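Local coordinates for malate Synthase (Haloferax volcanii, PDB 3OYZ), which catalyses the magnesium-dependent Claisen condensation of acetyl-CoA with glyoxylate, and the hydrolysis of the resulting malyl-CoA to malate, in the glyoxylate cycle, at residues V191-D196 with P207-L212; L183-D188 with G224-D229; V86-S91 with I121-G126. All coordinates share one frame; numbering follows the deposited sequence. Where two conformers were deposited one is given.

Interaction 1: V191-D196 with P207-L212. With MG (magnesium ion), chain D; PYR (pyruvic acid), chain C.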
ATOM      1  N   VAL A 191     -17.037  -1.876  -4.882  1.00 33.73           N
ATOM      2  CA  VAL A 191     -18.235  -1.085  -4.591  1.00 34.25           C
ATOM      3  C   VAL A 191     -18.588  -1.253  -3.108  1.00 34.43           C
ATOM      4  O   VAL A 191     -18.651  -0.269  -2.373  1.00 33.35           O
ATOM      5  CB  VAL A 191     -19.440  -1.422  -5.493  1.00 34.95           C
ATOM      6  CG1 VAL A 191     -20.492  -0.362  -5.216  1.00 36.70           C
ATOM      7  CG2 VAL A 191     -19.018  -1.324  -6.945  1.00 33.37           C
ATOM      8  N   ASP A 192     -18.821  -2.482  -2.672  1.00 32.11           N
ATOM      9  CA  ASP A 192     -19.051  -2.695  -1.248  1.00 31.27           C
ATOM     10  C   ASP A 192     -17.807  -2.347  -0.404  1.00 30.66           C
ATOM     11  O   ASP A 192     -17.940  -1.904   0.747  1.00 30.89           O
ATOM     12  CB  ASP A 192     -19.413  -4.150  -1.031  1.00 32.61           C
ATOM     13  CG  ASP A 192     -20.914  -4.424  -1.283  1.00 39.20           C
ATOM     14  OD1 ASP A 192     -21.676  -3.591  -0.761  1.00 39.66           O
ATOM     15  OD2 ASP A 192     -21.247  -5.379  -2.033  1.00 37.79           O
ATOM     16  N   TYR A 193     -16.620  -2.414  -1.001  1.00 30.07           N
ATOM     17  CA  TYR A 193     -15.433  -2.043  -0.239  1.00 29.38           C
ATOM     18  C   TYR A 193     -15.422  -0.557   0.025  1.00 30.57           C
ATOM     19  O   TYR A 193     -15.143  -0.113   1.135  1.00 30.24           O
ATOM     20  CB  TYR A 193     -14.210  -2.437  -1.069  1.00 29.28           C
ATOM     21  CG  TYR A 193     -12.875  -2.151  -0.390  1.00 31.06           C
ATOM     22  CD1 TYR A 193     -12.372  -3.037   0.561  1.00 30.15           C
ATOM     23  CD2 TYR A 193     -12.116  -1.032  -0.745  1.00 31.84           C
ATOM     24  CE1 TYR A 193     -11.093  -2.781   1.177  1.00 31.21           C
ATOM     25  CE2 TYR A 193     -10.881  -0.790  -0.165  1.00 36.42           C
ATOM     26  CZ  TYR A 193     -10.352  -1.689   0.748  1.00 31.33           C
ATOM     27  OH  TYR A 193      -9.121  -1.323   1.283  1.00 34.84           O
ATOM     28  N   THR A 194     -15.776   0.248  -0.978  1.00 29.41           N
ATOM     29  CA  THR A 194     -15.936   1.705  -0.809  1.00 30.53           C
ATOM     30  C   THR A 194     -16.845   2.061   0.322  1.00 29.29           C
ATOM     31  O   THR A 194     -16.521   2.964   1.118  1.00 29.78           O
ATOM     32  CB  THR A 194     -16.515   2.343  -2.088  1.00 29.03           C
ATOM     33  OG1 THR A 194     -15.508   2.174  -3.071  1.00 32.23           O
ATOM     34  CG2 THR A 194     -16.788   3.903  -1.955  1.00 27.61           C
ATOM     35  N   LYS A 195     -17.963   1.329   0.386  1.00 32.11           N
ATOM     36  CA  LYS A 195     -18.942   1.402   1.467  0.50 32.24           C
ATOM     37  C   LYS A 195     -18.301   1.117   2.837  1.00 31.21           C
ATOM     38  O   LYS A 195     -18.378   1.867   3.805  1.00 31.13           O
ATOM     39  CB  LYS A 195     -20.063   0.390   1.159  0.50 32.11           C
ATOM     40  CG  LYS A 195     -21.015   0.028   2.322  0.50 36.10           C
ATOM     41  CD  LYS A 195     -22.100  -1.003   1.982  0.50 36.43           C
ATOM     42  CE  LYS A 195     -21.694  -2.469   1.857  0.50 33.63           C
ATOM     43  NZ  LYS A 195     -20.605  -2.828   2.806  0.50 40.25           N
ATOM     44  N   ASP A 196     -17.651  -0.040   2.905  1.00 32.03           N
ATOM     45  CA  ASP A 196     -17.069  -0.504   4.169  1.00 29.69           C
ATOM     46  C   ASP A 196     -15.984   0.444   4.635  1.00 29.56           C
ATOM     47  O   ASP A 196     -15.851   0.679   5.826  1.00 31.65           O
ATOM     48  CB  ASP A 196     -16.584  -1.973   3.994  1.00 29.66           C
ATOM     49  CG  ASP A 196     -16.029  -2.563   5.339  1.00 37.59           C
ATOM     50  OD1 ASP A 196     -16.861  -2.864   6.208  1.00 35.11           O
ATOM     51  OD2 ASP A 196     -14.797  -2.685   5.576  1.00 37.79           O
ATOM     52  N   PRO A 207     -13.516   5.252  -5.997  1.00 36.28           N
ATOM     53  CA  PRO A 207     -12.076   5.458  -5.935  1.00 35.45           C
ATOM     54  C   PRO A 207     -11.323   4.301  -6.663  1.00 32.81           C
ATOM     55  O   PRO A 207     -11.806   3.191  -6.834  1.00 34.16           O
ATOM     56  CB  PRO A 207     -11.753   5.344  -4.413  1.00 35.22           C
ATOM     57  CG  PRO A 207     -13.038   5.422  -3.730  1.00 34.84           C
ATOM     58  CD  PRO A 207     -14.144   4.982  -4.696  1.00 36.02           C
ATOM     59  N   ALA A 208     -10.070   4.517  -7.007  1.00 33.79           N
ATOM     60  CA  ALA A 208      -9.259   3.528  -7.707  1.00 32.91           C
ATOM     61  C   ALA A 208      -8.642   2.415  -6.823  1.00 32.32           C
ATOM     62  O   ALA A 208      -8.295   1.329  -7.338  1.00 32.04           O
ATOM     63  CB  ALA A 208      -8.190   4.300  -8.504  1.00 35.11           C
ATOM     64  N   TRP A 209      -8.530   2.671  -5.515  1.00 31.86           N
ATOM     65  CA  TRP A 209      -7.961   1.713  -4.501  1.00 30.85           C
ATOM     66  C   TRP A 209      -6.762   0.913  -5.002  1.00 32.57           C
ATOM     67  O   TRP A 209      -6.761  -0.325  -4.973  1.00 32.26           O
ATOM     68  CB  TRP A 209      -9.062   0.719  -4.126  1.00 32.52           C
ATOM     69  CG  TRP A 209     -10.276   1.335  -3.520  1.00 29.24           C
ATOM     70  CD1 TRP A 209     -11.557   1.318  -3.986  1.00 30.55           C
ATOM     71  CD2 TRP A 209     -10.304   1.961  -2.231  1.00 30.65           C
ATOM     72  NE1 TRP A 209     -12.368   1.908  -3.066  1.00 30.83           N
ATOM     73  CE2 TRP A 209     -11.632   2.308  -1.972  1.00 29.23           C
ATOM     74  CE3 TRP A 209      -9.320   2.204  -1.258  1.00 30.56           C
ATOM     75  CZ2 TRP A 209     -12.021   2.966  -0.786  1.00 28.07           C
ATOM     76  CZ3 TRP A 209      -9.708   2.811  -0.054  1.00 32.50           C
ATOM     77  CH2 TRP A 209     -11.050   3.210   0.156  1.00 33.27           C
ATOM     78  N   PRO A 210      -5.685   1.610  -5.389  1.00 31.65           N
ATOM     79  CA  PRO A 210      -4.517   0.845  -5.865  1.00 32.17           C
ATOM     80  C   PRO A 210      -3.974  -0.117  -4.840  1.00 30.19           C
ATOM     81  O   PRO A 210      -3.545  -1.212  -5.192  1.00 31.40           O
ATOM     82  CB  PRO A 210      -3.428   1.922  -6.140  1.00 32.04           C
ATOM     83  CG  PRO A 210      -3.950   3.205  -5.528  1.00 32.32           C
ATOM     84  CD  PRO A 210      -5.449   3.068  -5.266  1.00 31.66           C
ATOM     85  N   GLU A 211      -3.955   0.280  -3.566  1.00 31.79           N
ATOM     86  CA  GLU A 211      -3.416  -0.616  -2.518  1.00 32.04           C
ATOM     87  C   GLU A 211      -4.230  -1.867  -2.302  1.00 29.26           C
ATOM     88  O   GLU A 211      -3.648  -2.942  -2.078  1.00 29.41           O
ATOM     89  CB  GLU A 211      -3.260   0.060  -1.141  1.00 34.22           C
ATOM     90  CG  GLU A 211      -2.367   1.312  -1.187  1.00 45.38           C
ATOM     91  CD  GLU A 211      -3.100   2.596  -1.606  1.00 51.09           C
ATOM     92  OE1 GLU A 211      -4.312   2.548  -1.994  1.00 60.28           O
ATOM     93  OE2 GLU A 211      -2.433   3.661  -1.602  1.00 52.37           O
ATOM     94  N   LEU A 212      -5.553  -1.753  -2.415  1.00 30.29           N
ATOM     95  CA  LEU A 212      -6.365  -2.959  -2.327  1.00 29.36           C
ATOM     96  C   LEU A 212      -5.961  -3.970  -3.395  1.00 28.52           C
ATOM     97  O   LEU A 212      -5.846  -5.141  -3.104  1.00 28.69           O
ATOM     98  CB  LEU A 212      -7.859  -2.654  -2.433  1.00 26.48           C
ATOM     99  CG  LEU A 212      -8.781  -3.850  -2.520  1.00 31.54           C
ATOM    100  CD1 LEU A 212      -8.748  -4.857  -1.343  1.00 33.19           C
ATOM    101  CD2 LEU A 212     -10.213  -3.473  -2.956  1.00 30.29           C
TER
HETATM  102 MG    MG D 500     -20.299  -6.443  -3.275  1.00 32.11          MG
HETATM  103  C   PYR C 435     -18.841  -5.140  -5.213  1.00 38.18           C
HETATM  104  O   PYR C 435     -19.314  -4.985  -4.036  1.00 39.37           O
HETATM  105  OXT PYR C 435     -17.996  -4.330  -5.742  1.00 34.51           O
HETATM  106  CA  PYR C 435     -19.173  -6.327  -5.868  1.00 48.55           C
HETATM  107  O3  PYR C 435     -19.926  -7.212  -5.278  1.00 46.92           O
HETATM  108  CB  PYR C 435     -18.603  -6.624  -7.205  1.00 49.87           C
HETATM  109  O   HOH W   1     -22.332  -6.363  -4.487  1.00 45.25           O
HETATM  110  O   HOH W   2     -20.990  -8.270  -2.861  1.00 42.29           O
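The phenol ring of Y193 turns its CD2-CE2 edge onto the face of the W209 indole in a T-shaped stack, with ring planes at 84° and 4.8 Å between the centroids of the phenol and the six-membered ring. P207 CB backs the indole on its other side, toward the rim. One face of the Y193 ring receives L212 CD2, almost over its centre, in a CH-pi contact 3.8 Å from the centroid. With CG trans to the backbone N (chi1 -178°), the Y193 ring fits between W209 and L212. At the indole edge, W209 NE1 donates a nearly straight hydrogen bond to T194 OG1 (3.2 Å, 171° at the hydrogen), which lies in the ring plane. The same hydroxyl is hydrogen-bonded to E190 O, while Y193 OH is held by E163.

The N-terminal end of this helix also forms part of the active site. V191 N and D192 N donate to pyruvate OXT and O, at 2.8 and 2.9 Å, and D192 OD2 binds the magnesium ion at 1.9 Å. Pyruvate O and O3, two waters and E158 complete its shell.

The contact packs helix 190-197, which follows strand 183-188 of the TIM barrel, against the loop entering helix 210-223 and the first turn of that helix; helix 389-395 touches V191, D192 and T194, and H214 of the second subunit packs on Y193.

Interaction 2: L183-D188 with G224-D229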
ATOM      1  N   LEU A 183      -9.723 -22.893  -2.052  1.00 29.90           N
ATOM      2  CA  LEU A 183      -9.704 -21.523  -2.501  1.00 28.09           C
ATOM      3  C   LEU A 183      -9.115 -21.378  -3.902  1.00 30.04           C
ATOM      4  O   LEU A 183      -8.073 -21.961  -4.191  1.00 28.24           O
ATOM      5  CB  LEU A 183      -8.860 -20.575  -1.610  1.00 28.64           C
ATOM      6  CG  LEU A 183      -9.641 -20.259  -0.309  1.00 29.09           C
ATOM      7  CD1 LEU A 183      -8.663 -19.608   0.774  1.00 30.82           C
ATOM      8  CD2 LEU A 183     -10.703 -19.136  -0.647  1.00 33.16           C
ATOM      9  N   PHE A 184      -9.804 -20.561  -4.699  1.00 28.28           N
ATOM     10  CA  PHE A 184      -9.488 -20.402  -6.135  1.00 32.27           C
ATOM     11  C   PHE A 184      -9.271 -18.918  -6.405  1.00 28.48           C
ATOM     12  O   PHE A 184      -8.128 -18.513  -6.533  1.00 32.84           O
ATOM     13  CB  PHE A 184     -10.602 -21.017  -7.012  1.00 30.36           C
ATOM     14  CG  PHE A 184     -10.374 -20.831  -8.504  1.00 34.37           C
ATOM     15  CD1 PHE A 184      -9.085 -20.792  -9.023  1.00 35.33           C
ATOM     16  CD2 PHE A 184     -11.461 -20.653  -9.376  1.00 35.95           C
ATOM     17  CE1 PHE A 184      -8.810 -20.545 -10.396  1.00 33.48           C
ATOM     18  CE2 PHE A 184     -11.217 -20.414 -10.765  1.00 35.43           C
ATOM     19  CZ  PHE A 184      -9.918 -20.362 -11.260  1.00 32.98           C
ATOM     20  N   LEU A 185     -10.309 -18.102  -6.488  1.00 28.36           N
ATOM     21  CA  LEU A 185     -10.041 -16.720  -6.866  1.00 28.71           C
ATOM     22  C   LEU A 185     -10.234 -15.820  -5.622  1.00 27.93           C
ATOM     23  O   LEU A 185     -11.138 -16.041  -4.764  1.00 30.48           O
ATOM     24  CB  LEU A 185     -11.060 -16.173  -7.903  1.00 29.21           C
ATOM     25  CG  LEU A 185     -11.200 -17.079  -9.147  1.00 32.35           C
ATOM     26  CD1 LEU A 185     -12.356 -16.566  -9.996  1.00 27.85           C
ATOM     27  CD2 LEU A 185      -9.924 -16.849  -9.940  1.00 33.57           C
ATOM     28  N   LEU A 186      -9.406 -14.782  -5.605  1.00 26.59           N
ATOM     29  CA  LEU A 186      -9.590 -13.708  -4.630  1.00 28.98           C
ATOM     30  C   LEU A 186      -9.968 -12.532  -5.491  1.00 28.47           C
ATOM     31  O   LEU A 186      -9.155 -12.057  -6.311  1.00 29.31           O
ATOM     32  CB  LEU A 186      -8.257 -13.381  -3.922  1.00 26.83           C
ATOM     33  CG  LEU A 186      -7.623 -14.618  -3.253  1.00 25.90           C
ATOM     34  CD1 LEU A 186      -6.230 -14.139  -2.617  1.00 28.97           C
ATOM     35  CD2 LEU A 186      -8.664 -15.250  -2.266  1.00 31.95           C
ATOM     36  N   VAL A 187     -11.180 -12.023  -5.278  1.00 28.48           N
ATOM     37  CA  VAL A 187     -11.691 -11.072  -6.266  1.00 28.62           C
ATOM     38  C   VAL A 187     -12.025  -9.784  -5.573  1.00 29.50           C
ATOM     39  O   VAL A 187     -12.773  -9.828  -4.641  1.00 30.09           O
ATOM     40  CB  VAL A 187     -13.023 -11.589  -6.927  1.00 30.30           C
ATOM     41  CG1 VAL A 187     -13.510 -10.655  -8.018  1.00 27.80           C
ATOM     42  CG2 VAL A 187     -12.841 -12.992  -7.477  1.00 25.52           C
ATOM     43  N   ASP A 188     -11.502  -8.626  -5.978  1.00 29.78           N
ATOM     44  CA  ASP A 188     -11.893  -7.393  -5.310  1.00 30.66           C
ATOM     45  C   ASP A 188     -13.334  -6.986  -5.607  1.00 34.34           C
ATOM     46  O   ASP A 188     -13.776  -7.122  -6.758  1.00 33.52           O
ATOM     47  CB  ASP A 188     -10.972  -6.256  -5.718  1.00 28.03           C
ATOM     48  CG  ASP A 188      -9.600  -6.424  -5.086  1.00 34.78           C
ATOM     49  OD1 ASP A 188      -9.602  -7.061  -4.017  1.00 30.22           O
ATOM     50  OD2 ASP A 188      -8.587  -6.023  -5.644  1.00 29.84           O
ATOM     51  N   GLY A 224      -1.085 -19.180  -3.490  1.00 32.60           N
ATOM     52  CA  GLY A 224      -1.507 -20.027  -4.629  1.00 34.12           C
ATOM     53  C   GLY A 224      -2.931 -19.821  -5.166  1.00 34.10           C
ATOM     54  O   GLY A 224      -3.539 -20.777  -5.643  1.00 35.34           O
ATOM     55  N   CYS A 225      -3.470 -18.604  -5.154  1.00 30.78           N
ATOM     56  CA  CYS A 225      -4.836 -18.274  -5.617  1.00 32.48           C
ATOM     57  C   CYS A 225      -4.653 -17.407  -6.862  1.00 30.46           C
ATOM     58  O   CYS A 225      -3.502 -17.156  -7.240  1.00 31.34           O
ATOM     59  CB  CYS A 225      -5.634 -17.541  -4.521  1.00 30.96           C
ATOM     60  SG  CYS A 225      -6.013 -18.636  -3.172  1.00 35.57           S
ATOM     61  N   VAL A 226      -5.726 -16.937  -7.480  1.00 29.70           N
ATOM     62  CA  VAL A 226      -5.603 -16.058  -8.647  1.00 29.16           C
ATOM     63  C   VAL A 226      -6.348 -14.779  -8.326  1.00 29.46           C
ATOM     64  O   VAL A 226      -7.502 -14.914  -7.904  1.00 30.91           O
ATOM     65  CB  VAL A 226      -6.293 -16.749  -9.834  1.00 29.97           C
ATOM     66  CG1 VAL A 226      -6.293 -15.805 -11.090  1.00 28.17           C
ATOM     67  CG2 VAL A 226      -5.516 -18.000 -10.082  1.00 31.18           C
ATOM     68  N   ALA A 227      -5.758 -13.606  -8.598  1.00 27.86           N
ATOM     69  CA  ALA A 227      -6.308 -12.302  -8.209  1.00 27.46           C
ATOM     70  C   ALA A 227      -7.107 -11.767  -9.403  1.00 30.53           C
ATOM     71  O   ALA A 227      -6.603 -11.863 -10.519  1.00 32.60           O
ATOM     72  CB  ALA A 227      -5.182 -11.286  -7.904  1.00 26.12           C
ATOM     73  N   VAL A 228      -8.306 -11.221  -9.188  1.00 29.92           N
ATOM     74  CA  VAL A 228      -9.199 -10.637 -10.199  1.00 30.54           C
ATOM     75  C   VAL A 228      -9.660  -9.300  -9.635  1.00 28.64           C
ATOM     76  O   VAL A 228     -10.069  -9.188  -8.493  1.00 29.24           O
ATOM     77  CB  VAL A 228     -10.483 -11.560 -10.404  1.00 31.78           C
ATOM     78  CG1 VAL A 228     -11.517 -10.990 -11.396  1.00 33.00           C
ATOM     79  CG2 VAL A 228     -10.063 -13.008 -10.779  1.00 30.91           C
ATOM     80  N   ASP A 229      -9.692  -8.254 -10.450  1.00 27.69           N
ATOM     81  CA  ASP A 229     -10.276  -6.972 -10.105  1.00 27.99           C
ATOM     82  C   ASP A 229     -11.812  -6.949 -10.152  1.00 31.51           C
ATOM     83  O   ASP A 229     -12.459  -7.806 -10.817  1.00 33.95           O
ATOM     84  CB  ASP A 229      -9.639  -5.842 -10.924  1.00 29.90           C
ATOM     85  CG  ASP A 229      -9.836  -4.467 -10.260  1.00 31.99           C
ATOM     86  OD1 ASP A 229     -10.058  -4.382  -9.027  1.00 37.55           O
ATOM     87  OD2 ASP A 229      -9.778  -3.443 -10.961  1.00 39.81           O
TER
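L185 and V226 lie side by side in a parallel pair: L185 CG lies beside its own N (chi1 -53°), which brings L185 CD2 within 3.6 Å of V226 CB. Four backbone hydrogen bonds join the strands: V226 N donates to F184 O and L186 N to V226 O, each at 3.0 Å; farther along, V228 N donates to L186 O and D188 N to V228 O (2.9 Å). V226 and V228 thus spend both N-H and carbonyl on strand 183-188. The N-H of L185 turns the other way, to S154 OG, and V187 bonds through its backbone to V155 and I157 of strand 152-157.

These are adjacent strands of the parallel sheet of a TIM barrel, linked by a beta-alpha-beta crossover through helices 190-197 and 210-223. L185, V187, V226 and V228 share one face, where F14 of strand 13-18 touches L185, V187 and V228. On the face of L186 and A227, L186 CG meets C225 CB at 3.8 Å. C225 follows G224, whose positive phi ends the preceding helix in a Schellman motif.

At the C-terminal ends two buried carboxylates come close, D188 OD2 standing 4.0 Å from D229 OD1 with their planes 88° apart. E190 OE2 is a further like charge near D229 OD1; this crowding would probably raise a pKa, offset by the R244 salt bridge to D229 OD2. N248 also hydrogen-bonds D229 OD2, and T216 OG1 hydrogen-bonds D188 OD1.

Interaction 3: V86-S91 with I121-G126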
ATOM      1  N   VAL A  86     -25.530 -15.944  -1.720  1.00 34.73           N
ATOM      2  CA  VAL A  86     -25.511 -14.841  -0.748  1.00 33.97           C
ATOM      3  C   VAL A  86     -24.639 -15.225   0.466  1.00 31.12           C
ATOM      4  O   VAL A  86     -24.447 -16.417   0.699  1.00 32.65           O
ATOM      5  CB  VAL A  86     -26.905 -14.395  -0.255  1.00 36.78           C
ATOM      6  CG1 VAL A  86     -27.702 -13.816  -1.437  1.00 37.34           C
ATOM      7  CG2 VAL A  86     -27.676 -15.570   0.362  1.00 36.56           C
ATOM      8  N   TRP A  87     -24.065 -14.235   1.130  1.00 31.88           N
ATOM      9  CA  TRP A  87     -23.269 -14.461   2.366  1.00 31.25           C
ATOM     10  C   TRP A  87     -23.063 -13.132   3.060  1.00 30.27           C
ATOM     11  O   TRP A  87     -23.061 -12.051   2.461  1.00 29.89           O
ATOM     12  CB  TRP A  87     -21.902 -15.091   2.024  1.00 32.25           C
ATOM     13  CG  TRP A  87     -21.018 -15.456   3.203  1.00 36.43           C
ATOM     14  CD1 TRP A  87     -20.079 -14.643   3.838  1.00 33.97           C
ATOM     15  CD2 TRP A  87     -20.995 -16.724   3.880  1.00 29.88           C
ATOM     16  NE1 TRP A  87     -19.483 -15.369   4.861  1.00 30.26           N
ATOM     17  CE2 TRP A  87     -19.996 -16.639   4.884  1.00 30.26           C
ATOM     18  CE3 TRP A  87     -21.690 -17.929   3.696  1.00 31.69           C
ATOM     19  CZ2 TRP A  87     -19.696 -17.706   5.727  1.00 31.29           C
ATOM     20  CZ3 TRP A  87     -21.400 -19.016   4.529  1.00 33.06           C
ATOM     21  CH2 TRP A  87     -20.491 -18.831   5.608  1.00 34.38           C
ATOM     22  N   HIS A  88     -22.889 -13.145   4.377  1.00 29.47           N
ATOM     23  CA  HIS A  88     -22.359 -11.905   4.911  1.00 29.83           C
ATOM     24  C   HIS A  88     -21.741 -12.270   6.268  1.00 30.31           C
ATOM     25  O   HIS A  88     -22.346 -12.948   7.096  1.00 31.36           O
ATOM     26  CB  HIS A  88     -23.440 -10.818   5.131  1.00 28.69           C
ATOM     27  CG  HIS A  88     -22.894  -9.434   5.260  1.00 31.12           C
ATOM     28  ND1 HIS A  88     -22.193  -9.018   6.382  1.00 30.53           N
ATOM     29  CD2 HIS A  88     -23.000  -8.348   4.443  1.00 31.70           C
ATOM     30  CE1 HIS A  88     -21.874  -7.740   6.236  1.00 30.05           C
ATOM     31  NE2 HIS A  88     -22.373  -7.307   5.091  1.00 35.44           N
ATOM     32  N   ARG A  89     -20.553 -11.737   6.501  1.00 32.65           N
ATOM     33  CA  ARG A  89     -19.833 -11.909   7.763  1.00 30.38           C
ATOM     34  C   ARG A  89     -20.642 -11.500   9.016  1.00 32.11           C
ATOM     35  O   ARG A  89     -20.351 -12.044  10.101  1.00 33.29           O
ATOM     36  CB  ARG A  89     -18.507 -11.082   7.715  1.00 27.51           C
ATOM     37  CG  ARG A  89     -18.640  -9.534   7.672  1.00 30.98           C
ATOM     38  CD  ARG A  89     -17.347  -8.792   7.214  1.00 28.77           C
ATOM     39  NE  ARG A  89     -17.624  -7.396   6.909  1.00 29.21           N
ATOM     40  CZ  ARG A  89     -18.124  -7.011   5.736  1.00 34.31           C
ATOM     41  NH1 ARG A  89     -18.317  -7.897   4.736  1.00 29.42           N
ATOM     42  NH2 ARG A  89     -18.365  -5.739   5.538  1.00 31.12           N
ATOM     43  N   ASP A  90     -21.537 -10.513   8.913  1.00 30.70           N
ATOM     44  CA  ASP A  90     -22.294 -10.037  10.055  1.00 34.54           C
ATOM     45  C   ASP A  90     -23.763 -10.531  10.064  1.00 35.13           C
ATOM     46  O   ASP A  90     -24.507 -10.145  10.955  1.00 35.11           O
ATOM     47  CB  ASP A  90     -22.334  -8.504  10.099  1.00 34.49           C
ATOM     48  CG  ASP A  90     -20.928  -7.875  10.172  1.00 38.99           C
ATOM     49  OD1 ASP A  90     -20.090  -8.387  10.927  1.00 43.93           O
ATOM     50  OD2 ASP A  90     -20.673  -6.841   9.538  1.00 43.97           O
ATOM     51  N   SER A  91     -24.157 -11.429   9.170  1.00 34.23           N
ATOM     52  CA  SER A  91     -25.550 -11.938   9.172  1.00 33.93           C
ATOM     53  C   SER A  91     -25.648 -13.448   9.131  1.00 32.08           C
ATOM     54  O   SER A  91     -25.520 -14.110   8.081  1.00 34.11           O
ATOM     55  CB  SER A  91     -26.248 -11.338   7.933  1.00 35.84           C
ATOM     56  OG  SER A  91     -27.551 -11.883   7.864  1.00 40.23           O
ATOM     57  N   ILE A 121     -18.305 -16.554  -2.912  1.00 32.40           N
ATOM     58  CA  ILE A 121     -18.808 -16.059  -1.636  1.00 32.66           C
ATOM     59  C   ILE A 121     -18.447 -14.597  -1.412  1.00 30.26           C
ATOM     60  O   ILE A 121     -17.259 -14.185  -1.277  1.00 29.62           O
ATOM     61  CB  ILE A 121     -18.273 -16.981  -0.451  1.00 31.40           C
ATOM     62  CG1 ILE A 121     -18.435 -18.467  -0.789  1.00 33.81           C
ATOM     63  CG2 ILE A 121     -18.845 -16.644   0.955  1.00 29.23           C
ATOM     64  CD1 ILE A 121     -19.918 -18.960  -1.038  1.00 31.32           C
ATOM     65  N   PRO A 122     -19.511 -13.798  -1.291  1.00 30.46           N
ATOM     66  CA  PRO A 122     -19.327 -12.396  -1.133  1.00 29.60           C
ATOM     67  C   PRO A 122     -19.241 -12.044   0.366  1.00 29.62           C
ATOM     68  O   PRO A 122     -19.588 -12.815   1.232  1.00 31.49           O
ATOM     69  CB  PRO A 122     -20.635 -11.840  -1.697  1.00 30.16           C
ATOM     70  CG  PRO A 122     -21.658 -12.839  -1.121  1.00 29.98           C
ATOM     71  CD  PRO A 122     -20.946 -14.141  -1.471  1.00 29.84           C
ATOM     72  N   GLU A 123     -18.804 -10.840   0.646  1.00 29.99           N
ATOM     73  CA  GLU A 123     -18.876 -10.179   1.952  1.00 29.82           C
ATOM     74  C   GLU A 123     -18.131 -10.932   3.103  1.00 29.00           C
ATOM     75  O   GLU A 123     -18.597 -10.834   4.239  1.00 30.62           O
ATOM     76  CB  GLU A 123     -20.356  -9.929   2.324  1.00 29.61           C
ATOM     77  CG  GLU A 123     -21.096  -8.955   1.418  1.00 32.27           C
ATOM     78  CD  GLU A 123     -20.713  -7.529   1.711  1.00 41.32           C
ATOM     79  OE1 GLU A 123     -21.331  -6.658   1.109  1.00 39.38           O
ATOM     80  OE2 GLU A 123     -19.751  -7.217   2.455  1.00 41.23           O
ATOM     81  N   VAL A 124     -17.092 -11.710   2.806  1.00 28.58           N
ATOM     82  CA  VAL A 124     -16.386 -12.484   3.827  1.00 30.77           C
ATOM     83  C   VAL A 124     -15.693 -11.436   4.769  1.00 28.03           C
ATOM     84  O   VAL A 124     -15.532 -10.257   4.402  1.00 28.39           O
ATOM     85  CB  VAL A 124     -15.439 -13.512   3.190  1.00 29.85           C
ATOM     86  CG1 VAL A 124     -16.223 -14.637   2.373  1.00 32.82           C
ATOM     87  CG2 VAL A 124     -14.367 -12.821   2.331  1.00 29.47           C
ATOM     88  N   GLY A 125     -15.361 -11.842   5.984  1.00 30.34           N
ATOM     89  CA  GLY A 125     -14.715 -10.955   6.967  1.00 31.45           C
ATOM     90  C   GLY A 125     -13.321 -11.490   7.241  1.00 31.11           C
ATOM     91  O   GLY A 125     -12.596 -11.754   6.272  1.00 28.49           O
ATOM     92  N   GLY A 126     -12.970 -11.692   8.523  1.00 30.58           N
ATOM     93  CA  GLY A 126     -11.654 -12.276   8.884  1.00 29.26           C
ATOM     94  C   GLY A 126     -11.578 -13.751   8.575  1.00 31.14           C
ATOM     95  O   GLY A 126     -12.593 -14.378   8.169  1.00 29.16           O
TER
HETATM   96  O   HOH W   3     -18.574  -4.791   2.770  1.00 36.46           O
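W87 lays one face of its indole against I121, whose CG2 stands 3.3 Å from W87 CG, over the five-membered ring. The indole swings across to segment 121-126 because W87 CG is trans to N (chi1 -176°); V124 CG1 also approaches it there, at about a right angle, and W87 NE1 is hydrogen-bonded to D129 OD2. H88 presents a ring face to E123 CB, while E123 CG lies 3.6 Å from H88 CD2; imidazole and carboxylate planes differ by 25°. The ring is kept from turning by D90 N, which donates to H88 ND1 in the ring plane. H88 CE1 in turn lies over the centre of one face of the R89 guanidinium, 3.8 Å above its plane.

R89 comes at E123 obliquely, its guanidinium tilted 32° from the carboxylate. R89 NH1 meets E123 OE2 on the anti side in a salt bridge of 2.8 Å, and also makes a weak hydrogen bond to E123 O. E123 O accepts from R89 N as well, at 3.1 Å. Water 3 accepts from R89 NH2 and donates to E123 OE2. R89 CD packs closely on G125 CA, at 3.4 Å.

A leucine in place of R89 would probably deprive E123 OE2 of its charged mate and let the carboxylate swing. The chemistry is consistent with a second-shell role: E123 touches the magnesium ligand D192 and its N-H is hydrogen-bonded to E158 OE1, so the pair probably helps position the metal-binding carboxylates.

The three contacts lie about 16 Å apart, centre to centre. Interactions 1 and 2 belong to one stretch of chain: strand 183-188 runs into helix 190-197, helix 210-223 runs into strand 226-229, and L212 CD1 packs 3.6 Å from D188 OD1. Interaction 3 closes earlier in the sequence, and its nearest atoms are about 7 Å from interaction 2. It touches interaction 1 twice: near the metal, where E123 OE1 comes 3.3 Å from D192 CG, and one helical turn on, where R89 NH2 makes a long, weak ion pair with D196 OD1. At its nearest atom, the E123 side chain is about 5 Å from magnesium, and that of V187 about 7 Å from pyruvate.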